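Local coordinates for apical membrane antigen AMA1 (Toxoplasma gondii ME49, PDB 4YIV), which takes part in host cell invasion as a microneme protein of the moving junction, the ring formed between the parasite's apical tip and the host cell membrane, at residues N78-D83 with H208-G213; P158-S163 with H169-S174; L58-G63 with T131-C136. One frame throughout, in Å; residues are numbered along the deposited sequence.

Interaction 1: residues N78-D83 with H208-G213. With CO (cobalt (II) ion), chain H.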
loop_
_atom_site.group_PDB
_atom_site.type_symbol
_atom_site.label_atom_id
_atom_site.label_comp_id
_atom_site.label_asym_id
_atom_site.label_seq_id
_atom_site.Cartn_x
_atom_site.Cartn_y
_atom_site.Cartn_z
ATOM N N ASN A 78 -10.405 15.151 -13.683
ATOM C CA ASN A 78 -9.150 14.714 -13.067
ATOM C C ASN A 78 -9.365 13.878 -11.803
ATOM O O ASN A 78 -8.756 14.110 -10.757
ATOM C CB ASN A 78 -8.269 15.925 -12.779
ATOM C CG ASN A 78 -7.502 16.358 -14.019
ATOM O OD1 ASN A 78 -6.677 15.608 -14.536
ATOM N ND2 ASN A 78 -7.823 17.533 -14.543
ATOM N N ASN A 79 -10.268 12.916 -11.931
ATOM C CA ASN A 79 -10.582 11.991 -10.851
ATOM C C ASN A 79 -10.691 10.546 -11.329
ATOM O O ASN A 79 -11.580 10.174 -12.100
ATOM C CB ASN A 79 -11.888 12.457 -10.201
ATOM C CG ASN A 79 -12.359 11.567 -9.058
ATOM O OD1 ASN A 79 -11.685 10.629 -8.623
ATOM N ND2 ASN A 79 -13.544 11.882 -8.555
ATOM N N PHE A 80 -9.791 9.703 -10.835
ATOM C CA PHE A 80 -9.665 8.358 -11.387
ATOM C C PHE A 80 -10.804 7.477 -10.968
ATOM O O PHE A 80 -10.992 6.409 -11.532
ATOM C CB PHE A 80 -8.317 7.749 -10.988
ATOM C CG PHE A 80 -8.242 7.186 -9.575
ATOM C CD1 PHE A 80 -8.400 7.982 -8.442
ATOM C CD2 PHE A 80 -7.889 5.858 -9.401
ATOM C CE1 PHE A 80 -8.276 7.436 -7.174
ATOM C CE2 PHE A 80 -7.755 5.309 -8.153
ATOM C CZ PHE A 80 -7.943 6.099 -7.027
ATOM N N LEU A 81 -11.581 7.925 -9.985
ATOM C CA LEU A 81 -12.747 7.165 -9.564
ATOM C C LEU A 81 -13.996 7.438 -10.440
ATOM O O LEU A 81 -15.006 6.746 -10.323
ATOM C CB LEU A 81 -13.027 7.439 -8.091
ATOM C CG LEU A 81 -11.940 6.939 -7.120
ATOM C CD1 LEU A 81 -12.374 7.183 -5.661
ATOM C CD2 LEU A 81 -11.560 5.441 -7.361
ATOM N N GLU A 82 -13.922 8.415 -11.334
ATOM C CA GLU A 82 -14.984 8.592 -12.325
ATOM C C GLU A 82 -15.035 7.379 -13.259
ATOM O O GLU A 82 -14.008 6.728 -13.504
ATOM C CB GLU A 82 -14.759 9.884 -13.147
ATOM C CG GLU A 82 -14.786 11.160 -12.334
ATOM C CD GLU A 82 -16.161 11.791 -12.225
ATOM O OE1 GLU A 82 -16.458 12.366 -11.155
ATOM O OE2 GLU A 82 -16.938 11.739 -13.205
ATOM N N ASP A 83 -16.226 7.076 -13.782
ATOM C CA ASP A 83 -16.407 6.064 -14.815
ATOM C C ASP A 83 -15.452 6.200 -16.006
ATOM O O ASP A 83 -15.165 7.330 -16.450
ATOM C CB ASP A 83 -17.841 6.139 -15.371
ATOM C CG ASP A 83 -18.861 5.383 -14.526
ATOM O OD1 ASP A 83 -18.491 4.738 -13.527
ATOM O OD2 ASP A 83 -20.055 5.422 -14.883
ATOM N N HIS A 208 -6.589 9.964 2.296
ATOM C CA HIS A 208 -6.179 8.954 3.258
ATOM C C HIS A 208 -7.276 7.919 3.445
ATOM O O HIS A 208 -7.047 6.834 3.937
ATOM C CB HIS A 208 -5.837 9.594 4.595
ATOM C CG HIS A 208 -4.670 10.524 4.533
ATOM N ND1 HIS A 208 -4.270 11.275 5.612
ATOM C CD2 HIS A 208 -3.823 10.837 3.522
ATOM C CE1 HIS A 208 -3.229 12.011 5.277
ATOM N NE2 HIS A 208 -2.939 11.766 4.009
ATOM N N HIS A 209 -8.473 8.262 3.018
ATOM C CA HIS A 209 -9.599 7.375 3.149
ATOM C C HIS A 209 -9.710 6.406 1.969
ATOM O O HIS A 209 -10.589 5.547 1.965
ATOM C CB HIS A 209 -10.870 8.217 3.291
ATOM C CG HIS A 209 -11.178 9.039 2.088
ATOM N ND1 HIS A 209 -10.461 10.166 1.747
ATOM C CD2 HIS A 209 -12.096 8.865 1.113
ATOM C CE1 HIS A 209 -10.930 10.650 0.608
ATOM N NE2 HIS A 209 -11.925 9.880 0.208
ATOM N N LEU A 210 -8.828 6.553 0.978
ATOM C CA LEU A 210 -8.814 5.667 -0.193
ATOM C C LEU A 210 -7.764 4.585 -0.003
ATOM O O LEU A 210 -6.635 4.874 0.386
ATOM C CB LEU A 210 -8.516 6.433 -1.461
ATOM C CG LEU A 210 -9.566 7.493 -1.822
ATOM C CD1 LEU A 210 -9.195 8.086 -3.151
ATOM C CD2 LEU A 210 -10.980 6.925 -1.845
ATOM N N ILE A 211 -8.144 3.349 -0.288
ATOM C CA ILE A 211 -7.252 2.224 -0.111
ATOM C C ILE A 211 -7.222 1.454 -1.426
ATOM O O ILE A 211 -8.235 0.922 -1.856
ATOM C CB ILE A 211 -7.703 1.355 1.021
ATOM C CG1 ILE A 211 -7.694 2.187 2.311
ATOM C CG2 ILE A 211 -6.774 0.180 1.200
ATOM C CD1 ILE A 211 -8.710 1.751 3.265
ATOM N N TYR A 212 -6.036 1.369 -2.023
ATOM C CA TYR A 212 -5.865 0.713 -3.334
ATOM C C TYR A 212 -5.418 -0.709 -3.135
ATOM O O TYR A 212 -4.587 -0.966 -2.284
ATOM C CB TYR A 212 -4.837 1.467 -4.164
ATOM C CG TYR A 212 -4.727 1.031 -5.609
ATOM C CD1 TYR A 212 -3.959 -0.090 -5.984
ATOM C CD2 TYR A 212 -5.325 1.770 -6.604
ATOM C CE1 TYR A 212 -3.860 -0.489 -7.329
ATOM C CE2 TYR A 212 -5.214 1.401 -7.945
ATOM C CZ TYR A 212 -4.497 0.270 -8.304
ATOM O OH TYR A 212 -4.396 -0.058 -9.649
ATOM N N GLY A 213 -5.948 -1.652 -3.922
ATOM C CA GLY A 213 -5.430 -3.010 -3.852
ATOM C C GLY A 213 -5.634 -3.811 -5.118
ATOM O O GLY A 213 -6.566 -3.562 -5.886
HETATM CO CO CO H . -5.518 11.704 7.718
HETATM O O HOH W 1 -3.992 13.687 8.027
HETATM O O HOH W 2 -4.107 10.677 9.087
HETATM O O HOH W 3 -7.304 12.187 6.696
#
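Leu210, the first residue of strand 210-213, meets the loop 78-83 through its two methyls. Leu81 reaches toward it tip to tip, with Leu81 CD1 4.1 Å from Leu210 CD2. Phe80 slides past Leu210 in the opposite direction and brings the rim of its ring, CE1 lying 4.2 Å from Leu210 CD1, close to the ring plane. Leu81 CD2 lies over one face of that ring, 3.7 Å above the plane and displaced toward the rim. The CB of Phe80 already points at the strand; with chi1 79°, CG lies between the backbone N and carbonyl carbon, from where the ring rim meets Leu210.

Behind them a type I turn runs from Asn79 to Glu82. Asn79 OD1 accepts from Leu81 N at 3.0 Å, an Asx turn whose donor stands above the carbonyl plane. Further out, Val160 of strand 159-162 and Ile66 and Leu68 of strand 65-68 pack on Phe80. At the far end of the other segment, His208 ND1 binds a cobalt ion at 2.5 Å, with three waters as further ligands.

The join is thus purely apolar and small: a polar turn sets two hydrophobic side chains against the sheet, well away from the metal.

Interaction 2: residues P158-S163 with H169-S174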
loop_
_atom_site.group_PDB
_atom_site.type_symbol
_atom_site.label_atom_id
_atom_site.label_comp_id
_atom_site.label_asym_id
_atom_site.label_seq_id
_atom_site.Cartn_x
_atom_site.Cartn_y
_atom_site.Cartn_z
ATOM N N PRO A 158 -8.135 -4.486 -10.233
ATOM C CA PRO A 158 -7.841 -3.948 -8.906
ATOM C C PRO A 158 -9.026 -3.134 -8.365
ATOM O O PRO A 158 -10.004 -2.858 -9.088
ATOM C CB PRO A 158 -6.588 -3.103 -9.146
ATOM C CG PRO A 158 -6.770 -2.593 -10.559
ATOM C CD PRO A 158 -7.411 -3.751 -11.297
ATOM N N PHE A 159 -8.979 -2.812 -7.082
ATOM C CA PHE A 159 -10.078 -2.104 -6.454
ATOM C C PHE A 159 -9.574 -0.882 -5.713
ATOM O O PHE A 159 -8.401 -0.797 -5.361
ATOM C CB PHE A 159 -10.859 -3.012 -5.444
ATOM C CG PHE A 159 -10.082 -3.346 -4.212
ATOM C CD1 PHE A 159 -9.252 -4.445 -4.188
ATOM C CD2 PHE A 159 -10.153 -2.544 -3.073
ATOM C CE1 PHE A 159 -8.504 -4.764 -3.067
ATOM C CE2 PHE A 159 -9.403 -2.858 -1.934
ATOM C CZ PHE A 159 -8.571 -3.991 -1.940
ATOM N N VAL A 160 -10.506 0.027 -5.427
ATOM C CA VAL A 160 -10.270 1.070 -4.441
ATOM C C VAL A 160 -11.439 1.039 -3.462
ATOM O O VAL A 160 -12.620 1.122 -3.857
ATOM C CB VAL A 160 -10.124 2.498 -5.082
ATOM C CG1 VAL A 160 -10.120 3.573 -3.998
ATOM C CG2 VAL A 160 -8.837 2.582 -5.922
ATOM N N TYR A 161 -11.099 0.918 -2.189
ATOM C CA TYR A 161 -12.108 1.058 -1.133
ATOM C C TYR A 161 -12.120 2.510 -0.661
ATOM O O TYR A 161 -11.102 3.056 -0.207
ATOM C CB TYR A 161 -11.848 0.098 0.040
ATOM C CG TYR A 161 -12.989 0.128 1.066
ATOM C CD1 TYR A 161 -14.289 -0.092 0.662
ATOM C CD2 TYR A 161 -12.760 0.446 2.404
ATOM C CE1 TYR A 161 -15.342 -0.023 1.555
ATOM C CE2 TYR A 161 -13.831 0.517 3.322
ATOM C CZ TYR A 161 -15.105 0.278 2.882
ATOM O OH TYR A 161 -16.188 0.341 3.749
ATOM N N ASP A 162 -13.297 3.126 -0.774
ATOM C CA ASP A 162 -13.538 4.464 -0.271
ATOM C C ASP A 162 -14.149 4.240 1.091
ATOM O O ASP A 162 -15.317 3.845 1.177
ATOM C CB ASP A 162 -14.478 5.256 -1.198
ATOM C CG ASP A 162 -14.770 6.683 -0.686
ATOM O OD1 ASP A 162 -14.634 6.939 0.551
ATOM O OD2 ASP A 162 -15.157 7.533 -1.538
ATOM N N SER A 163 -13.342 4.415 2.129
ATOM C CA SER A 163 -13.740 4.019 3.477
ATOM C C SER A 163 -14.634 5.080 4.115
ATOM O O SER A 163 -15.338 4.800 5.086
ATOM C CB SER A 163 -12.528 3.774 4.373
ATOM O OG SER A 163 -11.773 4.963 4.557
ATOM N N HIS A 169 -14.949 0.393 -5.308
ATOM C CA HIS A 169 -14.683 0.630 -6.729
ATOM C C HIS A 169 -13.882 -0.475 -7.344
ATOM O O HIS A 169 -12.816 -0.789 -6.844
ATOM C CB HIS A 169 -13.878 1.924 -6.931
ATOM C CG HIS A 169 -14.615 3.159 -6.521
ATOM N ND1 HIS A 169 -15.395 3.877 -7.402
ATOM C CD2 HIS A 169 -14.694 3.799 -5.334
ATOM C CE1 HIS A 169 -15.936 4.901 -6.768
ATOM N NE2 HIS A 169 -15.532 4.873 -5.514
ATOM N N ILE A 170 -14.365 -0.972 -8.473
ATOM C CA ILE A 170 -13.642 -1.897 -9.327
ATOM C C ILE A 170 -13.087 -1.071 -10.464
ATOM O O ILE A 170 -13.848 -0.397 -11.141
ATOM C CB ILE A 170 -14.550 -3.008 -9.899
ATOM C CG1 ILE A 170 -15.205 -3.822 -8.787
ATOM C CG2 ILE A 170 -13.733 -3.922 -10.828
ATOM C CD1 ILE A 170 -14.262 -4.399 -7.815
ATOM N N LEU A 171 -11.773 -1.109 -10.662
ATOM C CA LEU A 171 -11.146 -0.293 -11.697
ATOM C C LEU A 171 -10.921 -1.073 -12.983
ATOM O O LEU A 171 -10.058 -1.936 -13.062
ATOM C CB LEU A 171 -9.802 0.252 -11.208
ATOM C CG LEU A 171 -9.822 1.079 -9.926
ATOM C CD1 LEU A 171 -8.459 1.687 -9.710
ATOM C CD2 LEU A 171 -10.920 2.171 -9.935
ATOM N N TYR A 172 -11.708 -0.753 -13.989
ATOM C CA TYR A 172 -11.527 -1.301 -15.321
ATOM C C TYR A 172 -10.149 -0.956 -15.907
ATOM O O TYR A 172 -9.574 -1.749 -16.641
ATOM C CB TYR A 172 -12.626 -0.789 -16.216
ATOM C CG TYR A 172 -12.566 -1.332 -17.630
ATOM C CD1 TYR A 172 -13.014 -2.615 -17.920
ATOM C CD2 TYR A 172 -12.041 -0.572 -18.660
ATOM C CE1 TYR A 172 -12.965 -3.112 -19.190
ATOM C CE2 TYR A 172 -11.984 -1.063 -19.952
ATOM C CZ TYR A 172 -12.452 -2.340 -20.206
ATOM O OH TYR A 172 -12.400 -2.858 -21.476
ATOM N N VAL A 173 -9.625 0.224 -15.575
ATOM C CA VAL A 173 -8.260 0.595 -15.956
ATOM C C VAL A 173 -7.323 0.159 -14.841
ATOM O O VAL A 173 -7.389 0.688 -13.746
ATOM C CB VAL A 173 -8.126 2.105 -16.213
ATOM C CG1 VAL A 173 -6.698 2.482 -16.572
ATOM C CG2 VAL A 173 -9.031 2.533 -17.328
ATOM N N SER A 174 -6.475 -0.829 -15.116
ATOM C CA SER A 174 -5.576 -1.364 -14.115
ATOM C C SER A 174 -4.210 -0.736 -14.272
ATOM O O SER A 174 -3.306 -1.005 -13.503
ATOM C CB SER A 174 -5.482 -2.875 -14.246
ATOM O OG SER A 174 -5.136 -3.145 -15.590
HETATM O O HOH W 4 -16.169 6.977 -4.002
#
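The His169 ring presents its edge to strand 159-162: Val160 O lies in its plane at that rim, 3.7 Å from CD2, and water 4 is also in plane, 2.7 Å from NE2. The same water donates to Asp162 OD2, linking the two side chains whose polar atoms do not meet directly. On the other ring nitrogen, ND1 is hydrogen-bonded to Asn102 OD1, while Asp162 OD1 accepts a hydrogen bond from Lys165 N in the turn of the hairpin.

The strands run antiparallel. Val160 and His169 form a hydrogen-bonded pair, Val160 N to His169 O and His169 N to Val160 O, both 2.8 Å. Phe159 and Ile170 make the adjoining non-hydrogen-bonded pair, and Leu171 N closes almost straight on Pro158 O (2.9 Å, 176°) beyond the strand.

Val160 CG2, anti to its carbonyl carbon, passes at a slant beside Leu171 CD1, 3.9 Å away. Pro158 wedges in at the end, its CD 3.6 Å from Ser174 CB; the hydroxyl of Ser174 is hydrogen-bonded to Tyr155 OH. Tyr212 of strand 210-213 packs on Pro158, Val160 and Leu171.

This beta hairpin therefore combines regular backbone pairing with an apolar cluster at one end and a water bridge at the other; a negative Asp162 would probably raise the proton affinity of His169.

Interaction 3: residues L58-G63 with T131-C136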
loop_
_atom_site.group_PDB
_atom_site.type_symbol
_atom_site.label_atom_id
_atom_site.label_comp_id
_atom_site.label_asym_id
_atom_site.label_seq_id
_atom_site.Cartn_x
_atom_site.Cartn_y
_atom_site.Cartn_z
ATOM N N LEU A 58 -0.774 -8.770 -2.417
ATOM C CA LEU A 58 -1.730 -9.273 -1.436
ATOM C C LEU A 58 -2.058 -8.285 -0.322
ATOM O O LEU A 58 -2.944 -8.561 0.492
ATOM C CB LEU A 58 -1.207 -10.572 -0.811
ATOM C CG LEU A 58 -0.899 -11.692 -1.826
ATOM C CD1 LEU A 58 -0.499 -12.952 -1.081
ATOM C CD2 LEU A 58 -2.075 -12.003 -2.716
ATOM N N CYS A 59 -1.345 -7.173 -0.221
ATOM C CA CYS A 59 -1.651 -6.186 0.819
ATOM C C CYS A 59 -2.353 -4.966 0.253
ATOM O O CYS A 59 -2.020 -4.528 -0.853
ATOM C CB CYS A 59 -0.401 -5.701 1.532
ATOM S SG CYS A 59 0.448 -6.982 2.530
ATOM N N PRO A 60 -3.296 -4.396 1.028
ATOM C CA PRO A 60 -3.922 -3.120 0.647
ATOM C C PRO A 60 -2.928 -1.978 0.774
ATOM O O PRO A 60 -2.076 -1.977 1.672
ATOM C CB PRO A 60 -5.065 -2.957 1.651
ATOM C CG PRO A 60 -4.638 -3.723 2.845
ATOM C CD PRO A 60 -3.785 -4.886 2.333
ATOM N N ILE A 61 -3.021 -1.012 -0.130
ATOM C CA ILE A 61 -2.075 0.099 -0.119
ATOM C C ILE A 61 -2.828 1.380 0.282
ATOM O O ILE A 61 -3.630 1.931 -0.481
ATOM C CB ILE A 61 -1.372 0.281 -1.488
ATOM C CG1 ILE A 61 -0.836 -1.072 -1.986
ATOM C CG2 ILE A 61 -0.266 1.341 -1.360
ATOM C CD1 ILE A 61 0.133 -1.785 -1.033
ATOM N N TRP A 62 -2.579 1.794 1.522
ATOM C CA TRP A 62 -3.376 2.816 2.177
ATOM C C TRP A 62 -3.045 4.212 1.681
ATOM O O TRP A 62 -1.912 4.637 1.778
ATOM C CB TRP A 62 -3.137 2.746 3.678
ATOM C CG TRP A 62 -3.604 1.456 4.323
ATOM C CD1 TRP A 62 -3.067 0.194 4.197
ATOM C CD2 TRP A 62 -4.711 1.340 5.209
ATOM N NE1 TRP A 62 -3.813 -0.716 4.965
ATOM C CE2 TRP A 62 -4.825 -0.023 5.584
ATOM C CE3 TRP A 62 -5.641 2.264 5.708
ATOM C CZ2 TRP A 62 -5.825 -0.474 6.444
ATOM C CZ3 TRP A 62 -6.640 1.807 6.579
ATOM C CH2 TRP A 62 -6.717 0.456 6.932
ATOM N N GLY A 63 -4.041 4.907 1.160
ATOM C CA GLY A 63 -3.868 6.299 0.773
ATOM C C GLY A 63 -3.410 6.418 -0.680
ATOM O O GLY A 63 -3.334 7.516 -1.228
ATOM N N THR A 131 -14.122 -8.058 7.663
ATOM C CA THR A 131 -13.922 -6.596 7.761
ATOM C C THR A 131 -14.458 -5.944 6.506
ATOM O O THR A 131 -14.578 -6.594 5.462
ATOM C CB THR A 131 -12.441 -6.156 7.955
ATOM O OG1 THR A 131 -11.690 -6.397 6.736
ATOM C CG2 THR A 131 -11.805 -6.859 9.127
ATOM N N ASP A 132 -14.797 -4.660 6.595
ATOM C CA ASP A 132 -15.411 -4.012 5.444
ATOM C C ASP A 132 -14.361 -3.943 4.344
ATOM O O ASP A 132 -14.677 -4.191 3.179
ATOM C CB ASP A 132 -15.943 -2.611 5.786
ATOM C CG ASP A 132 -17.316 -2.661 6.506
ATOM O OD1 ASP A 132 -17.951 -3.737 6.531
ATOM O OD2 ASP A 132 -17.758 -1.631 7.059
ATOM N N LEU A 133 -13.117 -3.618 4.706
ATOM C CA LEU A 133 -12.065 -3.556 3.682
ATOM C C LEU A 133 -11.908 -4.923 3.004
ATOM O O LEU A 133 -11.798 -5.046 1.769
ATOM C CB LEU A 133 -10.747 -3.102 4.288
ATOM C CG LEU A 133 -9.553 -3.083 3.290
ATOM C CD1 LEU A 133 -9.839 -2.242 2.051
ATOM C CD2 LEU A 133 -8.283 -2.537 3.969
ATOM N N GLY A 134 -11.914 -5.972 3.814
ATOM C CA GLY A 134 -11.882 -7.318 3.279
ATOM C C GLY A 134 -13.047 -7.692 2.396
ATOM O O GLY A 134 -12.862 -8.443 1.445
ATOM N N ARG A 135 -14.247 -7.189 2.700
ATOM C CA ARG A 135 -15.426 -7.469 1.899
ATOM C C ARG A 135 -15.270 -6.846 0.518
ATOM O O ARG A 135 -15.680 -7.429 -0.506
ATOM C CB ARG A 135 -16.694 -6.922 2.571
ATOM C CG ARG A 135 -17.104 -7.686 3.837
ATOM C CD ARG A 135 -18.431 -7.179 4.445
ATOM N NE ARG A 135 -18.680 -8.022 5.616
ATOM C CZ ARG A 135 -18.328 -7.722 6.864
ATOM N NH1 ARG A 135 -17.800 -6.532 7.172
ATOM N NH2 ARG A 135 -18.538 -8.627 7.826
ATOM N N CYS A 136 -14.638 -5.686 0.481
ATOM C CA CYS A 136 -14.416 -5.023 -0.813
ATOM C C CYS A 136 -13.407 -5.838 -1.640
ATOM O O CYS A 136 -13.637 -6.143 -2.822
ATOM C CB CYS A 136 -13.952 -3.590 -0.598
ATOM S SG CYS A 136 -13.566 -2.657 -2.126
#
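Leu133, the residue of helix 132-141 that meets segment 58-63, stands in a first turn held by backbone and cap. Arg135 N donates to Thr131 O at 2.8 Å, and Thr131, the N-cap, accepts from Gly134 N through OG1 (3.0 Å, 154°). Arg135 NH1 pairs with Asp132 OD1 in a salt bridge whose hydrogen bond is weakly angled, and Asp132 OD2 forms a second salt bridge, with Arg166 NH2.

From this turn Leu133 points at the other segment, CG lying anti to the backbone N (chi1 177°). One methyl does the touching. CD2 meets the CB-CG edge of Pro60, 4.0 Å from CB and CG alike, the two side chains crossing at a slant, and comes within 4.1 Å of Trp62 CZ2, meeting the indole obliquely. The CB of Trp62 points neither at the helix nor away from it, and only the benzene end of the indole comes near Leu133, its pyrrole NE1 being turned to Asn230 OD1.

Ile211 of strand 210-213 packs on Pro60, Trp62 and Leu133 alike, and Phe224 of helix 224-227 lies against Pro60 and Leu133. Each segment carries half of a disulfide: Cys59 bonds to Cys228, Cys136 to Cys168.

The contact is thus one buried leucine methyl packed against a proline and an indole, while the polar bonds serve the helix start and the covalent links run to other parts of the chain.

From the N terminus, residues 58-63 come first and 78-83 next. Interaction 3 closes when 131-136 returns to 58-63, and interaction 2 then closes the short hairpin of 158-163 and 169-174. Interaction 1 closes last; its loop encloses interaction 2 and crosses that of interaction 3, while interactions 3 and 2 follow in series. All lie in the AMA1 family region, of the PAN clan, and meet on one five-stranded antiparallel sheet, where strand 210-213 lies between 61-62 and 159-162. Probable backbone hydrogen bonds, Ile61 N with Tyr212 O and Phe159 N with Gly213 O, join interaction 1 to interactions 3 and 2, and helix 132-141 packs on Phe159 and Tyr161.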